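Local coordinates for protein ArtJ (Geobacillus stearothermophilus, PDB 2PVU) that binds the basic amino acids arginine, lysine and histidine, probably delivering them to the ABC transporter Art(MP)2 for uptake, at residues A[89-93]-A[105-109]; A[125-131]-A[221-226]. All blocks are in the same frame, centred on the assembly; numbering follows the deposited sequence.

Interaction 1 of 2, residues A[89-93]-A[105-109]. With LYS (lysine), chain E.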
loop_
_atom_site.group_PDB
_atom_site.type_symbol
_atom_site.label_atom_id
_atom_site.label_comp_id
_atom_site.label_asym_id
_atom_site.label_seq_id
_atom_site.Cartn_x
_atom_site.Cartn_y
_atom_site.Cartn_z
ATOM N N TRP A 89 -6.260 -8.692 -1.850
ATOM C CA TRP A 89 -4.853 -8.502 -2.182
ATOM C C TRP A 89 -4.362 -9.651 -3.072
ATOM O O TRP A 89 -3.799 -9.434 -4.169
ATOM C CB TRP A 89 -4.074 -8.460 -0.861
ATOM C CG TRP A 89 -2.570 -8.290 -0.969
ATOM C CD1 TRP A 89 -1.590 -9.240 -0.637
ATOM C CD2 TRP A 89 -1.880 -7.151 -1.445
ATOM N NE1 TRP A 89 -0.338 -8.707 -0.845
ATOM C CE2 TRP A 89 -0.488 -7.433 -1.365
ATOM C CE3 TRP A 89 -2.293 -5.896 -1.954
ATOM C CZ2 TRP A 89 0.492 -6.487 -1.755
ATOM C CZ3 TRP A 89 -1.310 -4.936 -2.333
ATOM C CH2 TRP A 89 0.053 -5.229 -2.227
ATOM N N ASP A 90 -4.497 -10.872 -2.586
ATOM C CA ASP A 90 -3.978 -11.972 -3.389
ATOM C C ASP A 90 -4.766 -12.129 -4.717
ATOM O O ASP A 90 -4.167 -12.350 -5.796
ATOM C CB ASP A 90 -3.874 -13.260 -2.567
ATOM C CG ASP A 90 -2.688 -13.200 -1.590
ATOM O OD1 ASP A 90 -1.520 -13.159 -2.050
ATOM O OD2 ASP A 90 -2.912 -13.156 -0.372
ATOM N N PRO A 91 -6.101 -11.996 -4.654
ATOM C CA PRO A 91 -6.861 -11.948 -5.918
ATOM C C PRO A 91 -6.437 -10.877 -6.874
ATOM O O PRO A 91 -6.515 -11.112 -8.081
ATOM C CB PRO A 91 -8.297 -11.695 -5.465
ATOM C CG PRO A 91 -8.343 -12.462 -4.088
ATOM C CD PRO A 91 -6.994 -12.025 -3.478
ATOM N N LEU A 92 -6.017 -9.716 -6.360
ATOM C CA LEU A 92 -5.604 -8.588 -7.225
ATOM C C LEU A 92 -4.444 -9.044 -8.125
ATOM O O LEU A 92 -4.457 -8.826 -9.357
ATOM C CB LEU A 92 -5.234 -7.362 -6.386
ATOM C CG LEU A 92 -4.537 -6.202 -7.131
ATOM C CD1 LEU A 92 -5.430 -5.741 -8.297
ATOM C CD2 LEU A 92 -4.225 -5.063 -6.149
ATOM N N PHE A 93 -3.469 -9.717 -7.527
ATOM C CA PHE A 93 -2.300 -10.146 -8.292
ATOM C C PHE A 93 -2.629 -11.275 -9.250
ATOM O O PHE A 93 -2.121 -11.310 -10.379
ATOM C CB PHE A 93 -1.124 -10.485 -7.363
ATOM C CG PHE A 93 -0.503 -9.246 -6.760
ATOM C CD1 PHE A 93 0.585 -8.620 -7.365
ATOM C CD2 PHE A 93 -1.077 -8.663 -5.640
ATOM C CE1 PHE A 93 1.114 -7.452 -6.828
ATOM C CE2 PHE A 93 -0.571 -7.492 -5.098
ATOM C CZ PHE A 93 0.526 -6.876 -5.693
ATOM N N ILE A 105 -4.331 -0.250 -8.047
ATOM C CA ILE A 105 -3.734 0.776 -7.167
ATOM C C ILE A 105 -4.103 0.334 -5.757
ATOM O O ILE A 105 -5.266 0.027 -5.494
ATOM C CB ILE A 105 -4.172 2.273 -7.493
ATOM C CG1 ILE A 105 -3.255 3.289 -6.761
ATOM C CG2 ILE A 105 -5.630 2.512 -7.213
ATOM C CD1 ILE A 105 -3.600 4.733 -6.992
ATOM N N SER A 106 -3.097 0.174 -4.892
ATOM C CA SER A 106 -3.362 -0.498 -3.599
ATOM C C SER A 106 -2.132 -0.397 -2.671
ATOM O O SER A 106 -1.788 -1.405 -2.014
ATOM C CB SER A 106 -3.737 -1.977 -3.861
ATOM O OG SER A 106 -4.423 -2.618 -2.780
ATOM N N GLY A 107 -1.473 0.771 -2.643
ATOM C CA GLY A 107 -0.301 0.988 -1.751
ATOM C C GLY A 107 0.776 -0.022 -2.144
ATOM O O GLY A 107 1.471 -0.542 -1.298
ATOM N N ILE A 108 0.922 -0.264 -3.436
ATOM C CA ILE A 108 1.855 -1.331 -3.951
ATOM C C ILE A 108 3.262 -0.861 -4.198
ATOM O O ILE A 108 3.497 -0.046 -5.098
ATOM C CB ILE A 108 1.350 -1.941 -5.293
ATOM C CG1 ILE A 108 -0.117 -2.372 -5.127
ATOM C CG2 ILE A 108 2.292 -3.176 -5.694
ATOM C CD1 ILE A 108 -0.874 -2.581 -6.512
ATOM N N THR A 109 4.207 -1.427 -3.460
ATOM C CA THR A 109 5.620 -1.093 -3.642
ATOM C C THR A 109 6.125 -1.635 -4.965
ATOM O O THR A 109 5.899 -2.793 -5.316
ATOM C CB THR A 109 6.463 -1.640 -2.485
ATOM O OG1 THR A 109 5.999 -1.075 -1.243
ATOM C CG2 THR A 109 7.947 -1.326 -2.668
HETATM N N LYS E . 3.544 -1.615 0.160
HETATM C CA LYS E . 3.582 -3.035 0.643
HETATM C C LYS E . 3.670 -3.979 -0.563
HETATM O O LYS E . 3.847 -5.178 -0.399
HETATM C CB LYS E . 2.323 -3.357 1.441
HETATM C CG LYS E . 1.038 -3.149 0.603
HETATM C CD LYS E . -0.156 -3.923 1.201
HETATM C CE LYS E . -1.458 -3.308 0.707
HETATM N NZ LYS E . -2.682 -4.179 1.125
HETATM O OXT LYS E . 3.544 -3.549 -1.731
#
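The indole of Trp89 meets Ser106 and Ile108 along its six-membered rim, its faces taken by different partners. Over one face runs the bound lysine side chain, whose NZ stands 3.5 Å above the ring plane; Phe93 CE2 lies at a similar height over the opposite face. At the edge, in plane, is Ser106 OG, itself hydrogen-bonded to Asp49 N. Ile108 CG1 approaches CZ3 of Trp89 obliquely, at 4.0 Å. With CG anti to the backbone N (chi1 179°), Trp89 sends its indole from helix 89-98 toward the ligand, and Ala155 O holds NE1.

On the Phe93 side, Ile108 CG2 touches the edge of that ring at CZ, 4.1 Å away; separately, Leu92 CD2 packs 3.9 Å from Ser106 CB. No hydrogen bond joins the two segments; Gly107 and Thr109 direct polar bonds to the ligand. Gly107 O accepts from lysine N at 2.8 Å, Thr109 OG1 from the same N at 2.9 Å, and Thr109 N donates to OXT at 2.8 Å, nearly straight at 169°. This is the amino-acid site of a family 3 solute-binding protein: an aromatic wall along the ligand's aliphatic chain and a loop gripping its alpha-amino and carboxylate groups.

Interaction 2 of 2, residues A[125-131]-A[221-226]. With SO4 (sulfate ion), chain C.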
loop_
_atom_site.group_PDB
_atom_site.type_symbol
_atom_site.label_atom_id
_atom_site.label_comp_id
_atom_site.label_asym_id
_atom_site.label_seq_id
_atom_site.Cartn_x
_atom_site.Cartn_y
_atom_site.Cartn_z
ATOM N N PHE A 125 4.492 7.747 -4.544
ATOM C CA PHE A 125 4.530 7.905 -3.055
ATOM C C PHE A 125 5.811 7.254 -2.578
ATOM O O PHE A 125 6.279 6.316 -3.211
ATOM C CB PHE A 125 3.327 7.147 -2.442
ATOM C CG PHE A 125 2.853 7.728 -1.140
ATOM C CD1 PHE A 125 1.961 8.800 -1.143
ATOM C CD2 PHE A 125 3.302 7.214 0.075
ATOM C CE1 PHE A 125 1.510 9.361 0.091
ATOM C CE2 PHE A 125 2.850 7.758 1.309
ATOM C CZ PHE A 125 1.952 8.846 1.291
ATOM N N GLU A 126 6.382 7.748 -1.469
ATOM C CA GLU A 126 7.526 7.058 -0.857
ATOM C C GLU A 126 7.137 6.636 0.545
ATOM O O GLU A 126 6.449 7.385 1.285
ATOM C CB GLU A 126 8.815 7.898 -0.825
ATOM C CG GLU A 126 10.058 7.056 -0.395
ATOM C CD GLU A 126 11.365 7.863 -0.253
ATOM O OE1 GLU A 126 11.344 9.087 -0.442
ATOM O OE2 GLU A 126 12.419 7.249 0.040
ATOM N N ALA A 127 7.561 5.434 0.900
ATOM C CA ALA A 127 7.162 4.818 2.171
ATOM C C ALA A 127 8.290 3.958 2.745
ATOM O O ALA A 127 9.329 3.787 2.116
ATOM C CB ALA A 127 5.898 3.940 1.917
ATOM N N THR A 128 8.051 3.395 3.942
ATOM C CA THR A 128 8.977 2.435 4.488
ATOM C C THR A 128 8.160 1.509 5.401
ATOM O O THR A 128 7.099 1.887 5.873
ATOM C CB THR A 128 10.117 3.125 5.304
ATOM O OG1 THR A 128 10.998 2.125 5.817
ATOM C CG2 THR A 128 9.554 3.941 6.467
ATOM N N GLN A 129 8.668 0.314 5.619
ATOM C CA GLN A 129 8.079 -0.556 6.634
ATOM C C GLN A 129 8.435 0.029 8.009
ATOM O O GLN A 129 9.492 0.653 8.183
ATOM C CB GLN A 129 8.635 -1.981 6.543
ATOM C CG GLN A 129 8.274 -2.719 5.303
ATOM C CD GLN A 129 6.771 -2.661 5.018
ATOM O OE1 GLN A 129 5.944 -3.301 5.697
ATOM N NE2 GLN A 129 6.419 -1.889 4.027
ATOM N N VAL A 130 7.562 -0.230 8.976
ATOM C CA VAL A 130 7.828 0.131 10.362
ATOM C C VAL A 130 7.325 -1.025 11.194
ATOM O O VAL A 130 6.636 -1.892 10.688
ATOM C CB VAL A 130 7.076 1.446 10.754
ATOM C CG1 VAL A 130 7.583 2.684 9.949
ATOM C CG2 VAL A 130 5.614 1.269 10.586
ATOM N N ILE A 131 7.595 -0.976 12.491
ATOM C CA ILE A 131 7.068 -1.970 13.424
ATOM C C ILE A 131 5.947 -1.356 14.246
ATOM O O ILE A 131 6.077 -0.252 14.799
ATOM C CB ILE A 131 8.179 -2.447 14.358
ATOM C CG1 ILE A 131 9.309 -3.052 13.544
ATOM C CG2 ILE A 131 7.676 -3.494 15.416
ATOM C CD1 ILE A 131 10.662 -3.005 14.278
ATOM N N PHE A 221 15.133 -1.197 7.544
ATOM C CA PHE A 221 14.072 -1.154 6.542
ATOM C C PHE A 221 14.427 -0.154 5.440
ATOM O O PHE A 221 14.800 0.990 5.733
ATOM C CB PHE A 221 12.735 -0.764 7.187
ATOM C CG PHE A 221 12.244 -1.752 8.221
ATOM C CD1 PHE A 221 12.059 -3.098 7.886
ATOM C CD2 PHE A 221 11.950 -1.337 9.513
ATOM C CE1 PHE A 221 11.570 -4.025 8.846
ATOM C CE2 PHE A 221 11.457 -2.226 10.460
ATOM C CZ PHE A 221 11.251 -3.575 10.123
ATOM N N ALA A 222 14.256 -0.605 4.196
ATOM C CA ALA A 222 14.586 0.136 2.975
ATOM C C ALA A 222 13.511 1.178 2.608
ATOM O O ALA A 222 12.383 1.052 2.994
ATOM C CB ALA A 222 14.714 -0.852 1.827
ATOM N N SER A 223 13.906 2.187 1.838
ATOM C CA SER A 223 12.975 3.104 1.180
ATOM C C SER A 223 12.172 2.332 0.164
ATOM O O SER A 223 12.704 1.440 -0.514
ATOM C CB SER A 223 13.773 4.214 0.493
ATOM O OG SER A 223 14.420 4.923 1.531
ATOM N N GLU A 224 10.889 2.658 0.065
ATOM C CA GLU A 224 9.985 1.969 -0.879
ATOM C C GLU A 224 9.218 3.019 -1.644
ATOM O O GLU A 224 8.884 4.065 -1.063
ATOM C CB GLU A 224 8.965 1.092 -0.097
ATOM C CG GLU A 224 9.641 -0.135 0.532
ATOM C CD GLU A 224 8.675 -1.092 1.233
ATOM O OE1 GLU A 224 7.558 -1.387 0.741
ATOM O OE2 GLU A 224 9.051 -1.547 2.330
ATOM N N TYR A 225 8.897 2.741 -2.921
ATOM C CA TYR A 225 8.088 3.701 -3.704
ATOM C C TYR A 225 6.851 3.004 -4.201
ATOM O O TYR A 225 6.995 1.918 -4.723
ATOM C CB TYR A 225 8.920 4.198 -4.890
ATOM C CG TYR A 225 10.108 5.004 -4.400
ATOM C CD1 TYR A 225 9.996 6.374 -4.237
ATOM C CD2 TYR A 225 11.317 4.373 -4.057
ATOM C CE1 TYR A 225 11.090 7.140 -3.776
ATOM C CE2 TYR A 225 12.412 5.111 -3.588
ATOM C CZ TYR A 225 12.274 6.500 -3.443
ATOM O OH TYR A 225 13.335 7.255 -3.007
ATOM N N TYR A 226 5.655 3.615 -4.075
ATOM C CA TYR A 226 4.450 2.964 -4.588
ATOM C C TYR A 226 4.272 3.294 -6.071
ATOM O O TYR A 226 4.650 4.399 -6.499
ATOM C CB TYR A 226 3.192 3.484 -3.894
ATOM C CG TYR A 226 3.120 3.205 -2.437
ATOM C CD1 TYR A 226 3.931 2.223 -1.831
ATOM C CD2 TYR A 226 2.181 3.871 -1.673
ATOM C CE1 TYR A 226 3.824 1.976 -0.443
ATOM C CE2 TYR A 226 2.031 3.605 -0.309
ATOM C CZ TYR A 226 2.865 2.712 0.296
ATOM O OH TYR A 226 2.676 2.521 1.654
HETATM S S SO4 C . 5.705 11.913 -0.212
HETATM O O1 SO4 C . 4.299 12.034 0.141
HETATM O O2 SO4 C . 6.108 10.607 0.416
HETATM O O3 SO4 C . 6.383 13.106 0.366
HETATM O O4 SO4 C . 5.814 11.885 -1.698
HETATM O O HOH W 1 10.864 -0.939 3.943
#
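This is a short antiparallel strand pairing, 125-127 against 224-226, within the mixed sheet, extended by side-chain and water contacts where the segments separate toward Gln129 and Phe221. The segment axes come within 4.5 Å, their directions 146° apart. Ala127 and Glu224 form a hydrogen-bonded pair: Ala127 N gives to Glu224 O at 2.7 Å, and Glu224 N returns a bond to Ala127 O. Glu126 and Tyr225 make the adjacent non-hydrogen-bonded pair, their side chains side by side; in one of the two conformers of Glu126, its CG sits over the phenol face, 3.9 Å from the ring centroid, a CH-pi contact.

Among the residues on the other face, Phe125 and Tyr226 point the same way, their rings nearly parallel (13°) but slid apart with little overlap. Farther along, Gln129 CB covers one face of Phe221, 4.1 Å from its centroid, and Ile131 CG1 reaches the edge of that ring.

Gln129 is bent at its second torsion, turning its amide back toward Glu224. NE2 donates to the syn side of Glu224 OE2 at 3.2 Å, although 31° out of the carboxylate plane, and also bonds Asp196 OD1. A water donates to this OE2 and to Ala222 O while accepting from Gln129 N. With Thr109 and Thr157 hydroxyls at OE1, the buried Glu224 carboxylate is gripped through both oxygens, which would probably stabilise its negative charge.

Overall arrangement
Interaction 1 closes before interaction 2 opens along the chain, and their centres lie 15 Å apart. Helix 89-98 and the loop following strand 103-104 supply the first; strands 125-134 and 224-231 of the mixed sheet supply the second. They meet directly: Gly107 O packs 3.6 Å from Tyr226 CE1, and Ile108 O lies 3.7 Å from Tyr226 CB. Tyr226 also touches the bound lysine, and its hydroxyl bonds Asp196, itself a ligand partner. The paired strands 125-134 and 224-231 are consistent with the two-strand connection between lobes known in this class of binding proteins, placing that connection beside the lysine-gripping loop.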